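Local coordinates for nicotinate-nucleotide pyrophosphorylase (Francisella tularensis subsp. tularensis, PDB 3TQV), which probably makes nicotinate mononucleotide from quinolinate and phosphoribosyl diphosphate, releasing carbon dioxide and diphosphate, a step in NAD biosynthesis, at residues E54-C59 against M116-A121; W79-A84 against A91-L96; D9-V14 against F148-K153. All coordinates share one frame; numbering follows the deposited sequence.

Contact 1: E54-C59 against M116-A121; sequences EEMILC and MLSGTA
Ser-118 and Cys-59 make the polar link in this strand-on-helix packing. The short strand 56-57 and the residues after it run over one side of helix 100-130, within the N-terminal domain of the quinolinate phosphoribosyltransferase fold. Cys-59 N donates to Ser-118 OG over 3.0 Å, with an N-H...O angle of 149°. The serine hydroxyl stands beside its own backbone N (chi1 -59°), and this turns OG out to the passing chain. Ser-118 OG also has a weak hydrogen bond with Ile-114 O, one turn back in the helix.

The tight part lies around this bond, where every touching residue is buried. Ala-121 CB meets Ile-57 CG2 at 3.7 Å and Ile-57 O at 3.6 Å. Cys-59 points toward the helix, and its SG reaches Leu-117 CB at 3.8 Å. Selenomethionine Met-56 starts off to one side. Its chain bends at chi2 and chi3 and brings the Met-56 CE methyl to Ser-118 CB, 3.6 Å away.

The other end is loose. Glu-54 and Glu-55 precede the strand and do not touch the helical segment. Glu-55 is exposed, while Glu-54 OE1 is hydrogen-bonded to Asp-280 N. Back in the buried part, Ile-57 N is held by Thr-122 OG1 from the next residue of the helix. The carbonyl of Ile-57 faces the helix backbone: Ser-118 CA comes within 3.3 Å of Ile-57 O in a CA-H...O contact.

Contact 2: W79-A84 against A91-L96; sequences WLYSDA and ARIFEL
Ile-93 O is shared by two backbone donors from the facing segment. Leu-80 N is 2.7 Å from Ile-93 O, with an N-H...O angle of 156°, and sits above the carbonyl plane. Tyr-81 N makes a weak second bond to Ile-93 O, at 3.4 Å. Arg-92 O has no such donor in 79-84; Leu-80 CB approaches it, and it lies in the plane of the Tyr-81 ring, at the edge. Arg-92 NH1 forms a salt bridge with Glu-95 OE2, weak as a hydrogen bond.

Trp-79 and Phe-94 are an antiparallel non-hydrogen-bonded pair, with both side chains on one face of the sheet. Phe-94 CB lies over one face of the indole, 4.0 Å from the centroid of the Trp-79 six-membered ring, a CH-pi contact. The two rings meet obliquely, planes at 52°. Trp-79 NE1 is satisfied by Asn-65 OD1.

Ile-93 and Phe-94 both bond through the backbone to Cys-50 of strand 45-52, consistent with a classic beta bulge. On the other side, Glu-95 bonds through the backbone to Thr-78. Strand 92-97 lies between 45-52 and the edge strand 76-79, and helix 61-71 packs on Trp-79 through Ala-64.

Contact 3: D9-V14 against F148-K153; sequences DQINKV and FRLAQK
Ile-11 lays its whole side chain on helix 149-159. Ile-11 CG1 is nearest, 3.4 Å from Lys-153 CB. Ile-11 CD1 meets Leu-150 CD2 at 3.9 Å, and the two side chains cross at about a right angle. The other branch turns to the backbone: Ile-11 CG2 lies 3.8 Å from Leu-150 O. This split follows from chi1 (-46°), with CG1 beside the backbone N and CG2 beside the carbonyl carbon. Val-14 adds a second point, with Val-14 CG2 lying 3.9 Å from Ala-151 CA and 4.0 Å from Leu-150 O. The contact is made by van der Waals packing, partly against the Leu-150 carbonyl oxygen.

Ile-11 is the centre of an inverse gamma turn, a tight bend that presents its side chain to the helix. Gln-10, Asn-12 and Lys-13 point away from it. The segment 9-14 leads into helix 16-31. Segment 148-153 starts the helix that follows strand 137-139 in the C-terminal alpha/beta-barrel domain of this family. Phe-148 is at the N-cap position.

Lys-153 points toward Ile-11 at CB, then bends at chi2 (-75°) and carries its amine away. There NZ forms a salt bridge with Asp-140 and hydrogen bonds with Thr-141 O and Arg-165 O. Thr-141 and Arg-165 are predicted substrate-binding residues, so this lysine probably helps to hold the backbone near that site. At the start of the helix, Arg-149 N is hydrogen-bonded to Glu-29 OE2 of the second subunit.

Overall arrangement
Contacts 1 and 2 both lie in the N-terminal domain, with centres about 12 Å apart. They touch directly: Leu-58 O is 2.8 Å from Ala-84 N, a probable hydrogen bond. Strand 92-97 of contact 2 also leads along the chain into helix 100-130 of contact 1. Contact 3 is about 15 Å from contact 1, centre to centre. Met-116 packs on Phe-148 and Leu-117 on Ala-151, so helices 100-130 and 149-159 join the two. Contacts 2 and 3 do not touch; their nearest atoms are about 7 Å apart. Contact 3 is nearest the predicted substrate site, with the side chain of Lys-153 about 5 Å from that of Arg-142. Contacts 1 and 2 lie away from it.

Contact 1: E54-C59 against M116-A121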
loop_
_atom_site.group_PDB
_atom_site.type_symbol
_atom_site.label_atom_id
_atom_site.label_comp_id
_atom_site.label_asym_id
_atom_site.label_seq_id
_atom_site.Cartn_x
_atom_site.Cartn_y
_atom_site.Cartn_z
ATOM N N GLU B 54 13.325 12.570 -6.652
ATOM C CA GLU B 54 12.356 12.893 -7.690
ATOM C C GLU B 54 11.346 13.895 -7.189
ATOM O O GLU B 54 11.146 14.029 -5.998
ATOM C CB GLU B 54 11.653 11.625 -8.173
ATOM C CG GLU B 54 11.206 10.716 -7.037
ATOM C CD GLU B 54 10.344 9.554 -7.498
ATOM O OE1 GLU B 54 10.661 8.399 -7.108
ATOM O OE2 GLU B 54 9.350 9.800 -8.234
ATOM N N GLU B 55 10.724 14.624 -8.103
ATOM C CA GLU B 55 9.729 15.623 -7.720
ATOM C C GLU B 55 8.571 14.921 -7.038
ATOM O O GLU B 55 8.220 13.790 -7.394
ATOM C CB GLU B 55 9.242 16.385 -8.948
ATOM C CG GLU B 55 8.369 17.601 -8.671
ATOM C CD GLU B 55 8.033 18.348 -9.956
ATOM O OE1 GLU B 55 6.851 18.357 -10.358
ATOM O OE2 GLU B 55 8.966 18.910 -10.567
HETATM N N MSE B 56 7.972 15.581 -6.053
HETATM C CA MSE B 56 6.996 14.902 -5.224
HETATM C C MSE B 56 6.161 15.861 -4.410
HETATM O O MSE B 56 6.580 16.980 -4.142
HETATM C CB MSE B 56 7.718 13.945 -4.285
HETATM C CG MSE B 56 8.705 14.638 -3.371
HETATM SE SE MSE B 56 8.174 14.557 -1.495
HETATM C CE MSE B 56 8.737 12.750 -1.058
ATOM N N ILE B 57 4.968 15.403 -4.030
ATOM C CA ILE B 57 4.132 16.089 -3.045
ATOM C C ILE B 57 4.337 15.428 -1.695
ATOM O O ILE B 57 3.948 14.280 -1.492
ATOM C CB ILE B 57 2.638 16.035 -3.404
ATOM C CG1 ILE B 57 2.386 16.622 -4.800
ATOM C CG2 ILE B 57 1.825 16.794 -2.368
ATOM C CD1 ILE B 57 2.742 18.114 -4.924
ATOM N N LEU B 58 4.966 16.153 -0.782
ATOM C CA LEU B 58 5.250 15.648 0.548
ATOM C C LEU B 58 3.996 15.368 1.357
ATOM O O LEU B 58 3.036 16.149 1.362
ATOM C CB LEU B 58 6.134 16.634 1.310
ATOM C CG LEU B 58 6.382 16.402 2.815
ATOM C CD1 LEU B 58 6.898 14.982 3.089
ATOM C CD2 LEU B 58 7.360 17.450 3.362
ATOM N N CYS B 59 4.033 14.235 2.047
ATOM C CA CYS B 59 3.007 13.836 2.998
ATOM C C CYS B 59 3.640 12.847 3.987
ATOM O O CYS B 59 4.345 11.913 3.594
ATOM C CB CYS B 59 1.815 13.224 2.266
ATOM S SG CYS B 59 0.388 12.897 3.319
HETATM N N MSE B 116 5.327 6.280 1.067
HETATM C CA MSE B 116 4.013 5.781 0.784
HETATM C C MSE B 116 3.038 6.930 0.605
HETATM O O MSE B 116 2.435 7.089 -0.461
HETATM C CB MSE B 116 3.567 4.890 1.930
HETATM C CG MSE B 116 2.290 4.158 1.648
HETATM SE SE MSE B 116 1.461 3.623 3.301
HETATM C CE MSE B 116 -0.310 3.219 2.597
ATOM N N LEU B 117 2.905 7.734 1.654
ATOM C CA LEU B 117 1.931 8.814 1.675
ATOM C C LEU B 117 2.247 9.881 0.648
ATOM O O LEU B 117 1.343 10.425 0.018
ATOM C CB LEU B 117 1.835 9.416 3.078
ATOM C CG LEU B 117 1.399 8.363 4.107
ATOM C CD1 LEU B 117 1.512 8.878 5.536
ATOM C CD2 LEU B 117 -0.012 7.863 3.806
ATOM N N SER B 118 3.527 10.177 0.469
ATOM C CA SER B 118 3.916 11.146 -0.541
ATOM C C SER B 118 3.626 10.517 -1.884
ATOM O O SER B 118 3.306 11.205 -2.854
ATOM C CB SER B 118 5.398 11.488 -0.434
ATOM O OG SER B 118 5.708 12.018 0.835
ATOM N N GLY B 119 3.739 9.198 -1.940
ATOM C CA GLY B 119 3.393 8.479 -3.145
ATOM C C GLY B 119 1.945 8.770 -3.489
ATOM O O GLY B 119 1.635 9.304 -4.563
ATOM N N THR B 120 1.062 8.420 -2.561
ATOM C CA THR B 120 -0.347 8.692 -2.724
ATOM C C THR B 120 -0.633 10.142 -3.078
ATOM O O THR B 120 -1.424 10.405 -3.981
ATOM C CB THR B 120 -1.158 8.278 -1.498
ATOM O OG1 THR B 120 -1.179 6.851 -1.420
ATOM C CG2 THR B 120 -2.610 8.789 -1.608
ATOM N N ALA B 121 0.001 11.085 -2.390
ATOM C CA ALA B 121 -0.266 12.506 -2.666
ATOM C C ALA B 121 0.167 12.870 -4.075
ATOM O O ALA B 121 -0.553 13.544 -4.800
ATOM C CB ALA B 121 0.412 13.407 -1.644
#

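Contact 2: W79-A84 against A91-L96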
loop_
_atom_site.group_PDB
_atom_site.type_symbol
_atom_site.label_atom_id
_atom_site.label_comp_id
_atom_site.label_asym_id
_atom_site.label_seq_id
_atom_site.Cartn_x
_atom_site.Cartn_y
_atom_site.Cartn_z
ATOM N N TRP B 79 12.128 20.697 9.511
ATOM C CA TRP B 79 11.481 20.489 8.233
ATOM C C TRP B 79 11.727 21.644 7.258
ATOM O O TRP B 79 11.458 22.814 7.558
ATOM C CB TRP B 79 9.987 20.275 8.459
ATOM C CG TRP B 79 9.673 18.967 9.135
ATOM C CD1 TRP B 79 9.484 18.748 10.473
ATOM C CD2 TRP B 79 9.512 17.692 8.495
ATOM N NE1 TRP B 79 9.213 17.423 10.702
ATOM C CE2 TRP B 79 9.225 16.752 9.506
ATOM C CE3 TRP B 79 9.580 17.260 7.165
ATOM C CZ2 TRP B 79 9.010 15.402 9.228
ATOM C CZ3 TRP B 79 9.364 15.919 6.894
ATOM C CH2 TRP B 79 9.085 15.008 7.920
ATOM N N LEU B 80 12.244 21.306 6.087
ATOM C CA LEU B 80 12.483 22.303 5.049
ATOM C C LEU B 80 11.282 22.423 4.121
ATOM O O LEU B 80 11.128 23.407 3.421
ATOM C CB LEU B 80 13.753 21.974 4.250
ATOM C CG LEU B 80 15.077 22.286 4.953
ATOM C CD1 LEU B 80 15.497 21.185 5.927
ATOM C CD2 LEU B 80 16.151 22.477 3.909
ATOM N N TYR B 81 10.457 21.387 4.106
ATOM C CA TYR B 81 9.192 21.410 3.402
ATOM C C TYR B 81 8.127 20.869 4.337
ATOM O O TYR B 81 8.430 20.077 5.223
ATOM C CB TYR B 81 9.263 20.546 2.149
ATOM C CG TYR B 81 10.112 21.143 1.068
ATOM C CD1 TYR B 81 9.542 21.917 0.063
ATOM C CD2 TYR B 81 11.488 20.944 1.054
ATOM C CE1 TYR B 81 10.317 22.480 -0.935
ATOM C CE2 TYR B 81 12.280 21.503 0.061
ATOM C CZ TYR B 81 11.689 22.278 -0.934
ATOM O OH TYR B 81 12.467 22.846 -1.926
ATOM N N SER B 82 6.890 21.307 4.147
ATOM C CA SER B 82 5.772 20.803 4.930
ATOM C C SER B 82 4.828 19.963 4.069
ATOM O O SER B 82 4.879 20.010 2.830
ATOM C CB SER B 82 5.011 21.960 5.583
ATOM O OG SER B 82 4.731 22.999 4.649
ATOM N N ASP B 83 3.972 19.192 4.733
ATOM C CA ASP B 83 2.988 18.365 4.053
ATOM C C ASP B 83 2.111 19.175 3.116
ATOM O O ASP B 83 1.501 20.157 3.529
ATOM C CB ASP B 83 2.094 17.669 5.070
ATOM C CG ASP B 83 2.669 16.359 5.553
ATOM O OD1 ASP B 83 3.894 16.144 5.414
ATOM O OD2 ASP B 83 1.889 15.543 6.077
ATOM N N ALA B 84 2.061 18.747 1.857
ATOM C CA ALA B 84 1.135 19.273 0.852
ATOM C C ALA B 84 1.816 20.282 -0.048
ATOM O O ALA B 84 1.169 21.021 -0.808
ATOM C CB ALA B 84 -0.137 19.839 1.490
ATOM N N ALA B 91 15.903 17.718 -3.487
ATOM C CA ALA B 91 15.858 18.690 -2.406
ATOM C C ALA B 91 15.809 17.988 -1.057
ATOM O O ALA B 91 15.332 16.850 -0.953
ATOM C CB ALA B 91 14.659 19.603 -2.570
ATOM N N ARG B 92 16.305 18.673 -0.028
ATOM C CA ARG B 92 16.304 18.138 1.322
ATOM C C ARG B 92 14.964 18.452 1.964
ATOM O O ARG B 92 14.570 19.619 2.029
ATOM C CB ARG B 92 17.418 18.774 2.155
ATOM C CG ARG B 92 18.844 18.480 1.725
ATOM C CD ARG B 92 19.800 18.989 2.797
ATOM N NE ARG B 92 21.212 18.846 2.442
ATOM C CZ ARG B 92 22.214 19.106 3.279
ATOM N NH1 ARG B 92 21.951 19.508 4.513
ATOM N NH2 ARG B 92 23.471 18.955 2.890
ATOM N N ILE B 93 14.260 17.434 2.452
ATOM C CA ILE B 93 12.966 17.684 3.079
ATOM C C ILE B 93 13.064 17.949 4.581
ATOM O O ILE B 93 12.316 18.769 5.128
ATOM C CB ILE B 93 11.932 16.586 2.763
ATOM C CG1 ILE B 93 12.503 15.200 3.055
ATOM C CG2 ILE B 93 11.526 16.659 1.298
ATOM C CD1 ILE B 93 11.733 14.084 2.395
ATOM N N PHE B 94 13.991 17.282 5.253
ATOM C CA PHE B 94 14.175 17.564 6.667
ATOM C C PHE B 94 15.596 17.285 7.079
ATOM O O PHE B 94 16.337 16.655 6.343
ATOM C CB PHE B 94 13.180 16.782 7.541
ATOM C CG PHE B 94 13.388 15.283 7.528
ATOM C CD1 PHE B 94 14.294 14.686 8.404
ATOM C CD2 PHE B 94 12.676 14.481 6.654
ATOM C CE1 PHE B 94 14.496 13.311 8.398
ATOM C CE2 PHE B 94 12.866 13.115 6.633
ATOM C CZ PHE B 94 13.780 12.517 7.506
ATOM N N GLU B 95 15.981 17.788 8.244
ATOM C CA GLU B 95 17.314 17.546 8.776
ATOM C C GLU B 95 17.218 16.988 10.175
ATOM O O GLU B 95 16.284 17.283 10.928
ATOM C CB GLU B 95 18.152 18.819 8.768
ATOM C CG GLU B 95 18.621 19.208 7.380
ATOM C CD GLU B 95 19.207 20.606 7.325
ATOM O OE1 GLU B 95 18.913 21.412 8.238
ATOM O OE2 GLU B 95 19.963 20.893 6.366
ATOM N N LEU B 96 18.183 16.147 10.507
ATOM C CA LEU B 96 18.190 15.501 11.802
ATOM C C LEU B 96 19.480 15.843 12.527
ATOM O O LEU B 96 20.546 15.982 11.915
ATOM C CB LEU B 96 18.039 13.976 11.662
ATOM C CG LEU B 96 16.763 13.328 11.086
ATOM C CD1 LEU B 96 16.917 11.815 11.057
ATOM C CD2 LEU B 96 15.496 13.690 11.861
#

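Contact 3: D9-V14 against F148-K153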
loop_
_atom_site.group_PDB
_atom_site.type_symbol
_atom_site.label_atom_id
_atom_site.label_comp_id
_atom_site.label_asym_id
_atom_site.label_seq_id
_atom_site.Cartn_x
_atom_site.Cartn_y
_atom_site.Cartn_z
ATOM N N ASP B 9 -17.081 15.726 4.891
ATOM C CA ASP B 9 -15.952 16.068 5.746
ATOM C C ASP B 9 -14.620 15.842 5.043
ATOM O O ASP B 9 -14.386 14.769 4.482
ATOM C CB ASP B 9 -15.974 15.172 6.984
ATOM C CG ASP B 9 -16.986 15.622 8.007
ATOM O OD1 ASP B 9 -17.829 16.482 7.663
ATOM O OD2 ASP B 9 -16.939 15.114 9.151
ATOM N N GLN B 10 -13.736 16.834 5.105
ATOM C CA GLN B 10 -12.407 16.709 4.512
ATOM C C GLN B 10 -11.302 16.424 5.544
ATOM O O GLN B 10 -11.180 17.119 6.553
ATOM C CB GLN B 10 -12.060 17.950 3.687
ATOM C CG GLN B 10 -13.113 18.339 2.662
ATOM C CD GLN B 10 -13.418 17.248 1.661
ATOM O OE1 GLN B 10 -12.554 16.827 0.899
ATOM N NE2 GLN B 10 -14.665 16.786 1.654
ATOM N N ILE B 11 -10.490 15.404 5.271
ATOM C CA ILE B 11 -9.426 14.994 6.182
ATOM C C ILE B 11 -8.182 15.851 6.036
ATOM O O ILE B 11 -7.267 15.515 5.282
ATOM C CB ILE B 11 -9.015 13.536 5.959
ATOM C CG1 ILE B 11 -10.261 12.646 5.832
ATOM C CG2 ILE B 11 -8.079 13.078 7.074
ATOM C CD1 ILE B 11 -11.332 12.891 6.884
ATOM N N ASN B 12 -8.146 16.946 6.783
ATOM C CA ASN B 12 -7.025 17.871 6.723
ATOM C C ASN B 12 -5.990 17.644 7.827
ATOM O O ASN B 12 -5.045 18.403 7.979
ATOM C CB ASN B 12 -7.534 19.314 6.679
ATOM C CG ASN B 12 -8.084 19.686 5.311
ATOM O OD1 ASN B 12 -7.469 19.392 4.288
ATOM N ND2 ASN B 12 -9.254 20.322 5.284
ATOM N N LYS B 13 -6.185 16.570 8.579
ATOM C CA LYS B 13 -5.196 16.084 9.525
ATOM C C LYS B 13 -5.615 14.690 9.966
ATOM O O LYS B 13 -6.797 14.419 10.105
ATOM C CB LYS B 13 -5.086 17.004 10.739
ATOM C CG LYS B 13 -4.042 16.532 11.750
ATOM C CD LYS B 13 -4.429 16.862 13.186
ATOM C CE LYS B 13 -3.382 16.360 14.176
ATOM N NZ LYS B 13 -2.022 16.870 13.850
ATOM N N VAL B 14 -4.648 13.808 10.175
ATOM C CA VAL B 14 -4.925 12.470 10.682
ATOM C C VAL B 14 -4.920 12.507 12.198
ATOM O O VAL B 14 -4.012 13.076 12.799
ATOM C CB VAL B 14 -3.869 11.453 10.205
ATOM C CG1 VAL B 14 -4.171 10.041 10.750
ATOM C CG2 VAL B 14 -3.788 11.460 8.685
ATOM N N PHE B 148 -5.193 2.319 6.744
ATOM C CA PHE B 148 -4.677 3.578 6.225
ATOM C C PHE B 148 -5.790 4.341 5.548
ATOM O O PHE B 148 -5.537 5.068 4.587
ATOM C CB PHE B 148 -3.567 3.329 5.200
ATOM C CG PHE B 148 -2.258 2.949 5.809
ATOM C CD1 PHE B 148 -1.262 3.902 5.980
ATOM C CD2 PHE B 148 -2.023 1.637 6.210
ATOM C CE1 PHE B 148 -0.046 3.577 6.564
ATOM C CE2 PHE B 148 -0.805 1.275 6.781
ATOM C CZ PHE B 148 0.203 2.257 6.960
ATOM N N ARG B 149 -7.013 4.161 6.038
ATOM C CA ARG B 149 -8.159 4.866 5.479
ATOM C C ARG B 149 -7.976 6.373 5.597
ATOM O O ARG B 149 -7.957 7.088 4.597
ATOM C CB ARG B 149 -9.446 4.441 6.183
ATOM C CG ARG B 149 -10.591 5.415 6.013
ATOM C CD ARG B 149 -11.276 5.327 4.662
ATOM N NE ARG B 149 -12.005 4.069 4.542
ATOM C CZ ARG B 149 -11.746 3.179 3.600
ATOM N NH1 ARG B 149 -10.797 3.439 2.712
ATOM N NH2 ARG B 149 -12.421 2.047 3.539
ATOM N N LEU B 150 -7.822 6.846 6.830
ATOM C CA LEU B 150 -7.673 8.270 7.073
ATOM C C LEU B 150 -6.335 8.807 6.542
ATOM O O LEU B 150 -6.270 9.884 5.941
ATOM C CB LEU B 150 -7.858 8.572 8.566
ATOM C CG LEU B 150 -9.309 8.453 9.054
ATOM C CD1 LEU B 150 -9.385 8.646 10.561
ATOM C CD2 LEU B 150 -10.242 9.442 8.339
ATOM N N ALA B 151 -5.277 8.032 6.755
ATOM C CA ALA B 151 -3.948 8.391 6.270
ATOM C C ALA B 151 -3.963 8.677 4.774
ATOM O O ALA B 151 -3.366 9.658 4.326
ATOM C CB ALA B 151 -2.933 7.280 6.604
ATOM N N GLN B 152 -4.651 7.830 4.001
ATOM C CA GLN B 152 -4.774 8.045 2.555
ATOM C C GLN B 152 -5.770 9.163 2.138
ATOM O O GLN B 152 -5.578 9.833 1.132
ATOM C CB GLN B 152 -5.074 6.725 1.832
ATOM C CG GLN B 152 -3.910 5.735 1.892
ATOM C CD GLN B 152 -3.871 4.775 0.699
ATOM O OE1 GLN B 152 -3.083 4.956 -0.246
ATOM N NE2 GLN B 152 -4.722 3.754 0.739
ATOM N N LYS B 153 -6.838 9.347 2.901
ATOM C CA LYS B 153 -7.748 10.459 2.666
ATOM C C LYS B 153 -6.959 11.763 2.828
ATOM O O LYS B 153 -7.099 12.708 2.049
ATOM C CB LYS B 153 -8.900 10.409 3.671
ATOM C CG LYS B 153 -9.820 9.193 3.543
ATOM C CD LYS B 153 -10.731 9.327 2.341
ATOM C CE LYS B 153 -11.731 8.200 2.232
ATOM N NZ LYS B 153 -12.510 8.278 0.952
#